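Local coordinates for protein DNA polymerase III, beta subunit (Eubacterium rectale, PDB 3T0P) that probably tethers DNA polymerases and other proteins to DNA for processive replication, as a ring-shaped head-to-tail homodimeric sliding clamp closed around the duplex, at residues 136-144 with 326-334; 168-179 with 242-250. All coordinates share one frame; numbering follows the deposited sequence.

Contact 1: 136-144 with 326-334. With EDO (1,2-ethanediol), chain C.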
# COMPACT_ATOMS: atom_id res chain seq x y z
N LYS B 136 -2.00 22.99 -2.02
CA LYS B 136 -1.86 21.56 -2.20
C LYS B 136 -2.14 21.20 -3.65
O LYS B 136 -1.36 20.44 -4.24
CB LYS B 136 -2.77 20.78 -1.24
CG LYS B 136 -2.45 19.29 -1.16
CD LYS B 136 -3.21 18.60 -0.01
CE LYS B 136 -2.84 17.14 0.12
NZ LYS B 136 -3.23 16.59 1.45
N GLU B 137 -3.17 21.79 -4.23
CA GLU B 137 -3.54 21.52 -5.62
C GLU B 137 -2.52 22.02 -6.61
O GLU B 137 -2.24 21.32 -7.58
CB GLU B 137 -4.91 22.11 -5.96
CG GLU B 137 -6.08 21.23 -5.54
CD GLU B 137 -6.31 19.99 -6.39
OE1 GLU B 137 -6.88 20.13 -7.50
OE2 GLU B 137 -5.94 18.88 -5.94
N VAL B 138 -1.96 23.22 -6.42
CA VAL B 138 -0.98 23.74 -7.37
C VAL B 138 0.31 22.89 -7.33
O VAL B 138 0.93 22.72 -8.38
CB VAL B 138 -0.72 25.27 -7.25
CG1 VAL B 138 0.22 25.63 -6.09
CG2 VAL B 138 -0.19 25.82 -8.55
N ILE B 139 0.68 22.31 -6.18
CA ILE B 139 1.86 21.44 -6.09
C ILE B 139 1.53 20.13 -6.84
O ILE B 139 2.34 19.65 -7.63
CB ILE B 139 2.27 21.17 -4.61
CG1 ILE B 139 2.77 22.45 -3.89
CG2 ILE B 139 3.31 20.04 -4.51
CD1 ILE B 139 2.82 22.31 -2.26
N ARG B 140 0.33 19.57 -6.60
CA ARG B 140 -0.06 18.31 -7.26
C ARG B 140 -0.02 18.49 -8.81
O ARG B 140 0.46 17.61 -9.52
CB ARG B 140 -1.44 17.87 -6.80
CG ARG B 140 -1.85 16.46 -7.26
CD ARG B 140 -3.24 16.08 -6.77
NE ARG B 140 -4.28 16.96 -7.30
CZ ARG B 140 -4.91 16.78 -8.46
NH1 ARG B 140 -4.62 15.72 -9.22
NH2 ARG B 140 -5.84 17.63 -8.85
N GLN B 141 -0.46 19.65 -9.27
CA GLN B 141 -0.58 20.03 -10.68
C GLN B 141 0.75 20.35 -11.36
O GLN B 141 0.74 20.53 -12.59
CB GLN B 141 -1.50 21.24 -10.80
CG GLN B 141 -2.97 20.88 -10.56
CD GLN B 141 -3.82 22.10 -10.33
OE1 GLN B 141 -3.33 23.22 -10.10
NE2 GLN B 141 -5.11 21.91 -10.38
N THR B 142 1.88 20.38 -10.61
CA THR B 142 3.17 20.74 -11.20
C THR B 142 4.37 19.91 -10.73
O THR B 142 5.36 19.84 -11.45
CB THR B 142 3.51 22.24 -10.89
OG1 THR B 142 3.54 22.44 -9.48
CG2 THR B 142 2.55 23.21 -11.52
N ILE B 143 4.33 19.37 -9.51
CA ILE B 143 5.47 18.67 -8.89
C ILE B 143 6.04 17.49 -9.70
O ILE B 143 7.24 17.22 -9.62
CB ILE B 143 5.17 18.25 -7.42
CG1 ILE B 143 6.46 18.17 -6.57
CG2 ILE B 143 4.34 16.95 -7.32
CD1 ILE B 143 7.18 19.45 -6.40
N PHE B 144 5.20 16.81 -10.50
CA PHE B 144 5.60 15.63 -11.26
C PHE B 144 6.65 15.93 -12.33
O PHE B 144 7.27 14.98 -12.81
CB PHE B 144 4.37 15.00 -11.92
CG PHE B 144 3.70 15.88 -12.93
CD1 PHE B 144 4.19 15.98 -14.23
CD2 PHE B 144 2.59 16.65 -12.59
CE1 PHE B 144 3.60 16.83 -15.16
CE2 PHE B 144 2.01 17.51 -13.52
CZ PHE B 144 2.49 17.57 -14.81
N ILE B 326 0.37 11.29 -19.54
CA ILE B 326 -0.34 10.69 -18.41
C ILE B 326 -0.17 11.62 -17.18
O ILE B 326 -1.16 12.03 -16.59
CB ILE B 326 0.13 9.25 -18.14
CG1 ILE B 326 -0.39 8.29 -19.21
CG2 ILE B 326 -0.32 8.79 -16.75
CD1 ILE B 326 0.38 6.98 -19.34
N ASP B 327 1.07 12.02 -16.87
CA ASP B 327 1.33 12.91 -15.72
C ASP B 327 0.51 14.19 -15.80
O ASP B 327 -0.13 14.54 -14.82
CB ASP B 327 2.81 13.31 -15.63
CG ASP B 327 3.78 12.24 -15.24
OD1 ASP B 327 3.33 11.12 -14.88
OD2 ASP B 327 5.02 12.50 -15.31
N ALA B 328 0.47 14.85 -17.00
CA ALA B 328 -0.27 16.10 -17.15
C ALA B 328 -1.78 15.87 -17.17
O ALA B 328 -2.50 16.62 -16.52
CB ALA B 328 0.17 16.84 -18.41
N LEU B 329 -2.26 14.86 -17.90
CA LEU B 329 -3.70 14.61 -18.00
C LEU B 329 -4.29 14.20 -16.64
O LEU B 329 -5.41 14.61 -16.36
CB LEU B 329 -4.04 13.59 -19.08
CG LEU B 329 -3.75 14.02 -20.51
CD1 LEU B 329 -3.81 12.82 -21.46
CD2 LEU B 329 -4.69 15.14 -20.97
N ARG B 330 -3.55 13.47 -15.80
CA ARG B 330 -3.97 13.08 -14.43
C ARG B 330 -4.29 14.28 -13.53
O ARG B 330 -4.99 14.14 -12.53
CB ARG B 330 -2.87 12.27 -13.74
CG ARG B 330 -2.93 10.79 -14.07
CD ARG B 330 -1.91 10.05 -13.24
NE ARG B 330 -1.85 8.64 -13.61
CZ ARG B 330 -0.80 7.86 -13.40
NH1 ARG B 330 0.29 8.35 -12.82
NH2 ARG B 330 -0.82 6.59 -13.78
N VAL B 331 -3.73 15.47 -13.85
CA VAL B 331 -3.91 16.65 -12.99
C VAL B 331 -4.76 17.71 -13.65
O VAL B 331 -4.85 18.81 -13.13
CB VAL B 331 -2.57 17.21 -12.47
CG1 VAL B 331 -1.82 16.14 -11.67
CG2 VAL B 331 -1.69 17.76 -13.60
N ILE B 332 -5.41 17.36 -14.79
CA ILE B 332 -6.31 18.27 -15.50
C ILE B 332 -7.72 17.81 -15.20
O ILE B 332 -8.08 16.67 -15.52
CB ILE B 332 -6.00 18.38 -17.03
CG1 ILE B 332 -4.61 19.02 -17.25
CG2 ILE B 332 -7.10 19.15 -17.75
CD1 ILE B 332 -4.05 18.85 -18.71
N ASP B 333 -8.52 18.70 -14.59
CA ASP B 333 -9.89 18.39 -14.16
C ASP B 333 -10.91 18.59 -15.25
O ASP B 333 -11.96 17.96 -15.22
CB ASP B 333 -10.26 19.25 -12.95
CG ASP B 333 -9.43 18.94 -11.71
OD1 ASP B 333 -9.01 17.76 -11.54
OD2 ASP B 333 -9.17 19.88 -10.91
N GLU B 334 -10.59 19.45 -16.23
CA GLU B 334 -11.44 19.78 -17.36
C GLU B 334 -11.91 18.55 -18.15
O GLU B 334 -11.16 17.58 -18.28
CB GLU B 334 -10.69 20.76 -18.28
CG GLU B 334 -10.74 22.20 -17.78
CD GLU B 334 -9.86 22.63 -16.62
OE1 GLU B 334 -9.01 21.83 -16.16
OE2 GLU B 334 -10.00 23.80 -16.19
C1 EDO C . -1.30 11.34 -9.36
O1 EDO C . -2.46 10.52 -9.55
C2 EDO C . -1.58 12.79 -9.73
O2 EDO C . -2.72 13.29 -9.01
O HOH W 1 -6.34 19.47 -10.97

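Contact 2: 168-179 with 242-250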
# COMPACT_ATOMS: atom_id res chain seq x y z
N ARG B 168 2.28 32.45 -10.44
CA ARG B 168 2.62 31.48 -11.49
C ARG B 168 3.59 30.49 -10.90
O ARG B 168 4.55 30.91 -10.26
CB ARG B 168 3.20 32.24 -12.70
CG ARG B 168 3.76 31.38 -13.81
CD ARG B 168 4.08 32.25 -15.01
NE ARG B 168 5.49 32.61 -15.09
CZ ARG B 168 6.14 32.81 -16.24
NH1 ARG B 168 5.50 32.70 -17.40
NH2 ARG B 168 7.43 33.12 -16.23
N VAL B 169 3.28 29.17 -11.04
CA VAL B 169 4.08 28.06 -10.52
C VAL B 169 4.58 27.27 -11.71
O VAL B 169 3.79 26.92 -12.58
CB VAL B 169 3.31 27.22 -9.48
CG1 VAL B 169 4.13 26.02 -9.00
CG2 VAL B 169 2.89 28.09 -8.30
N VAL B 170 5.91 27.07 -11.78
CA VAL B 170 6.57 26.44 -12.94
C VAL B 170 7.51 25.33 -12.49
O VAL B 170 8.29 25.52 -11.56
CB VAL B 170 7.35 27.49 -13.80
CG1 VAL B 170 7.97 26.87 -15.05
CG2 VAL B 170 6.49 28.68 -14.18
N SER B 171 7.47 24.19 -13.20
CA SER B 171 8.43 23.10 -13.09
C SER B 171 8.82 22.64 -14.50
O SER B 171 8.03 22.78 -15.44
CB SER B 171 7.89 21.94 -12.27
OG SER B 171 6.76 21.38 -12.89
N LEU B 172 10.05 22.16 -14.65
CA LEU B 172 10.56 21.66 -15.92
C LEU B 172 11.71 20.70 -15.67
O LEU B 172 12.40 20.79 -14.66
CB LEU B 172 10.96 22.81 -16.89
CG LEU B 172 12.13 23.73 -16.54
CD1 LEU B 172 13.45 23.22 -17.14
CD2 LEU B 172 11.90 25.11 -17.11
N ASP B 173 11.91 19.75 -16.57
CA ASP B 173 12.97 18.75 -16.41
C ASP B 173 13.83 18.63 -17.69
O ASP B 173 14.71 17.77 -17.74
CB ASP B 173 12.35 17.40 -16.02
CG ASP B 173 11.36 16.83 -17.03
OD1 ASP B 173 11.16 17.47 -18.10
OD2 ASP B 173 10.81 15.73 -16.77
N GLY B 174 13.58 19.48 -18.67
CA GLY B 174 14.28 19.47 -19.95
C GLY B 174 13.51 18.82 -21.09
O GLY B 174 13.88 18.99 -22.25
N HIS B 175 12.44 18.07 -20.75
CA HIS B 175 11.56 17.36 -21.69
C HIS B 175 10.15 17.92 -21.71
O HIS B 175 9.39 17.61 -22.62
CB HIS B 175 11.50 15.88 -21.31
CG HIS B 175 12.83 15.22 -21.38
ND1 HIS B 175 13.53 14.90 -20.24
CD2 HIS B 175 13.57 14.89 -22.46
CE1 HIS B 175 14.66 14.36 -20.65
NE2 HIS B 175 14.73 14.34 -21.99
N ARG B 176 9.77 18.67 -20.67
CA ARG B 176 8.43 19.23 -20.51
C ARG B 176 8.42 20.39 -19.54
O ARG B 176 9.36 20.54 -18.76
CB ARG B 176 7.47 18.15 -20.00
CG ARG B 176 7.87 17.60 -18.65
CD ARG B 176 7.41 16.20 -18.54
NE ARG B 176 8.05 15.48 -17.45
CZ ARG B 176 7.38 14.70 -16.61
NH1 ARG B 176 6.07 14.60 -16.70
NH2 ARG B 176 8.03 14.04 -15.65
N ILE B 177 7.34 21.18 -19.57
CA ILE B 177 7.14 22.33 -18.71
C ILE B 177 5.69 22.29 -18.23
O ILE B 177 4.77 22.12 -19.03
CB ILE B 177 7.51 23.69 -19.40
CG1 ILE B 177 8.92 23.66 -20.06
CG2 ILE B 177 7.40 24.87 -18.40
CD1 ILE B 177 9.31 24.96 -20.87
N SER B 178 5.51 22.43 -16.91
CA SER B 178 4.19 22.53 -16.28
C SER B 178 4.07 23.90 -15.67
O SER B 178 4.92 24.29 -14.87
CB SER B 178 4.01 21.45 -15.23
OG SER B 178 4.18 20.18 -15.81
N ILE B 179 3.05 24.65 -16.09
CA ILE B 179 2.80 26.01 -15.61
C ILE B 179 1.36 26.14 -15.15
O ILE B 179 0.43 25.87 -15.92
CB ILE B 179 3.12 27.11 -16.68
CG1 ILE B 179 4.48 26.88 -17.36
CG2 ILE B 179 3.04 28.53 -16.07
CD1 ILE B 179 4.66 27.65 -18.66
N TYR B 242 16.51 31.55 -12.99
CA TYR B 242 15.69 30.46 -13.54
C TYR B 242 15.62 30.62 -15.06
O TYR B 242 15.83 31.72 -15.59
CB TYR B 242 14.27 30.43 -12.92
CG TYR B 242 13.54 29.11 -13.11
CD1 TYR B 242 13.88 27.99 -12.35
CD2 TYR B 242 12.50 28.98 -14.03
CE1 TYR B 242 13.20 26.78 -12.49
CE2 TYR B 242 11.82 27.77 -14.19
CZ TYR B 242 12.18 26.67 -13.42
OH TYR B 242 11.52 25.48 -13.56
N PHE B 243 15.35 29.51 -15.76
CA PHE B 243 15.25 29.42 -17.21
C PHE B 243 14.28 30.46 -17.79
O PHE B 243 13.22 30.72 -17.20
CB PHE B 243 14.80 28.00 -17.60
CG PHE B 243 15.59 26.92 -16.88
CD1 PHE B 243 16.81 26.48 -17.38
CD2 PHE B 243 15.15 26.41 -15.66
CE1 PHE B 243 17.57 25.53 -16.69
CE2 PHE B 243 15.91 25.46 -14.97
CZ PHE B 243 17.11 25.03 -15.49
N LYS B 244 14.65 31.08 -18.91
CA LYS B 244 13.78 32.04 -19.59
C LYS B 244 12.80 31.20 -20.40
O LYS B 244 13.19 30.60 -21.40
CB LYS B 244 14.56 33.08 -20.44
CG LYS B 244 15.90 32.64 -21.03
N ILE B 245 11.56 31.05 -19.89
CA ILE B 245 10.57 30.18 -20.51
C ILE B 245 9.51 30.94 -21.32
O ILE B 245 8.89 30.33 -22.19
CB ILE B 245 9.91 29.22 -19.47
CG1 ILE B 245 9.27 29.97 -18.28
CG2 ILE B 245 10.90 28.17 -19.00
CD1 ILE B 245 7.76 30.16 -18.38
N ASP B 246 9.30 32.24 -21.03
CA ASP B 246 8.29 33.06 -21.71
C ASP B 246 8.51 33.12 -23.23
O ASP B 246 7.53 33.23 -23.98
CB ASP B 246 8.25 34.47 -21.12
CG ASP B 246 7.70 34.50 -19.70
OD1 ASP B 246 6.47 34.31 -19.53
OD2 ASP B 246 8.51 34.69 -18.75
N GLN B 247 9.77 32.98 -23.68
CA GLN B 247 10.19 32.95 -25.08
C GLN B 247 9.66 31.71 -25.82
O GLN B 247 9.38 31.78 -27.02
CB GLN B 247 11.73 33.00 -25.20
CG GLN B 247 12.48 32.03 -24.27
CD GLN B 247 13.80 31.59 -24.83
OE1 GLN B 247 13.92 30.52 -25.43
NE2 GLN B 247 14.84 32.41 -24.64
N MSE B 248 9.55 30.57 -25.08
CA MSE B 248 9.10 29.27 -25.58
C MSE B 248 7.59 29.12 -25.62
O MSE B 248 7.09 28.14 -26.19
CB MSE B 248 9.66 28.15 -24.71
CG MSE B 248 11.15 28.07 -24.75
SE MSE B 248 11.64 26.45 -23.89
CE MSE B 248 13.13 25.96 -25.08
N LEU B 249 6.86 30.05 -25.01
CA LEU B 249 5.41 30.01 -24.99
C LEU B 249 4.89 30.82 -26.19
O LEU B 249 4.01 31.67 -26.05
CB LEU B 249 4.85 30.52 -23.63
CG LEU B 249 5.50 29.93 -22.35
CD1 LEU B 249 5.02 30.63 -21.10
CD2 LEU B 249 5.32 28.41 -22.26
N SER B 250 5.47 30.53 -27.38
CA SER B 250 5.12 31.13 -28.67
C SER B 250 3.72 30.67 -29.04
O SER B 250 3.48 29.48 -29.20
CB SER B 250 6.13 30.73 -29.75
OG SER B 250 7.41 31.29 -29.49
O HOH W 2 11.64 22.47 -12.34

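Contact 1: 136-144 with 326-334
Gln141 and Val331 bring the two backbones closest, their CA atoms 5.3 Å apart; from there the lines run on to Phe144 beside Asp327. Val331, the last-but-one residue of a type I turn from Leu329 to Ile332, drives its two methyls into the other segment: CG1 sits 3.5 Å from the carbonyl O of Arg140, and CG2 lies 3.7 Å from CE2 of the Phe144 ring. That ring holds the position between its own backbone N and carbonyl carbon (chi1 64°), which carries it across to helix 322-329. Asp327 O stands over one ring face, offset toward the rim, while Asp327 CB packs 3.3 Å from Phe144 CD1. The Asp327 carboxylate itself is salt-bridged to Arg176 and Lys323. At the other end Arg140, its chain bent at chi3 (62°), grips Glu137 side-on: NE reaches Glu137 OE2 at 2.9 Å from above the carboxylate plane, and NH2 meets the syn side of Glu137 OE1 at 3.0 Å. NH1 also donates to O2 of an ethanediol probably left from crystallisation. Asp333 comes near this pair without a direct salt bridge; a water bound by Gln141 NE2 donates to Val331 O and, weakly, to Asp333 OD2. A leucine in place of Arg140 would probably leave the Glu137 carboxylate without its mate and its charge uncompensated beside Asp333, whose OD2 is 4.1 Å from Glu137 OE1. The contact joins helix 132-140 and the residues after it, in the central domain, to helix 322-329 and the turn that follows, in the C-terminal domain; helix 197-206 backs the first, helix 261-272 the second, strand 176-184 lies under 136-144, and strand 357-361 under both.

Contact 2: 168-179 with 242-250
A two-pronged salt bridge spans this largely apolar contact: Arg168 meets Asp246 end-on, NH1 to OD1 at 2.8 Å and NH2 to OD2 at 3.2 Å, both on the syn sides of the carboxylate. The two flat groups are only 8° from parallel, yet each oxygen is tilted more than 20° from the guanidinium plane, so they are stepped rather than coplanar. Arg168 NE turns to Glu161 on the adjoining strand, which places the guanidinium between two acids. Over one of its faces lies the end of Ile245, with CD1 3.5 Å from Arg168 NH1. Strands 166-172 and 176-184 form a beta hairpin, paired through Ser171 and Ser178, and an Asx turn at Asp173 shapes its tip; the loop 242-250, which links the central and C-terminal domains of the clamp, lies across one face of this hairpin. Ile245 occupies the middle of that face. Its CG1 takes the place between backbone N and carbonyl carbon (chi1 55°), and CG2 is left to reach Leu172 CD2 at 3.7 Å and the CD1 methyl of Ile177. Leu172 also presents CD1 over the face of the Phe243 ring in a CH-pi contact, 4.1 Å from CD1 to the ring centroid, while its CG rests 3.5 Å from Tyr242 OH. A water that accepts from Leu172 N is also hydrogen-bonded to that hydroxyl. Beyond Ile245, Ile179 CD1 packs 3.7 Å from Leu249 CD2, and the selenium of Met248, a selenomethionine, touches Ile177.

Overall arrangement
Contact 1 and contact 2 lie about 15 Å apart between centres. Contact 1 pairs the central with the C-terminal domain; contact 2 sets the linker between them on the central-domain hairpin. Along the chain contact 2 is nested inside contact 1: segments 136-144, 168-179, 242-250 and 326-334 follow in that order. The antiparallel sheet in which strand 176-184 pairs with strand 357-361 runs through both domains, and contact 1 pairs helices 132-140 and 322-329 beside it. The contacts also touch: the Ser171 hydroxyl probably bonds to the backbone carbonyl of Thr142. Together they hold two places of the central/C-terminal junction within one chain of the clamp ring.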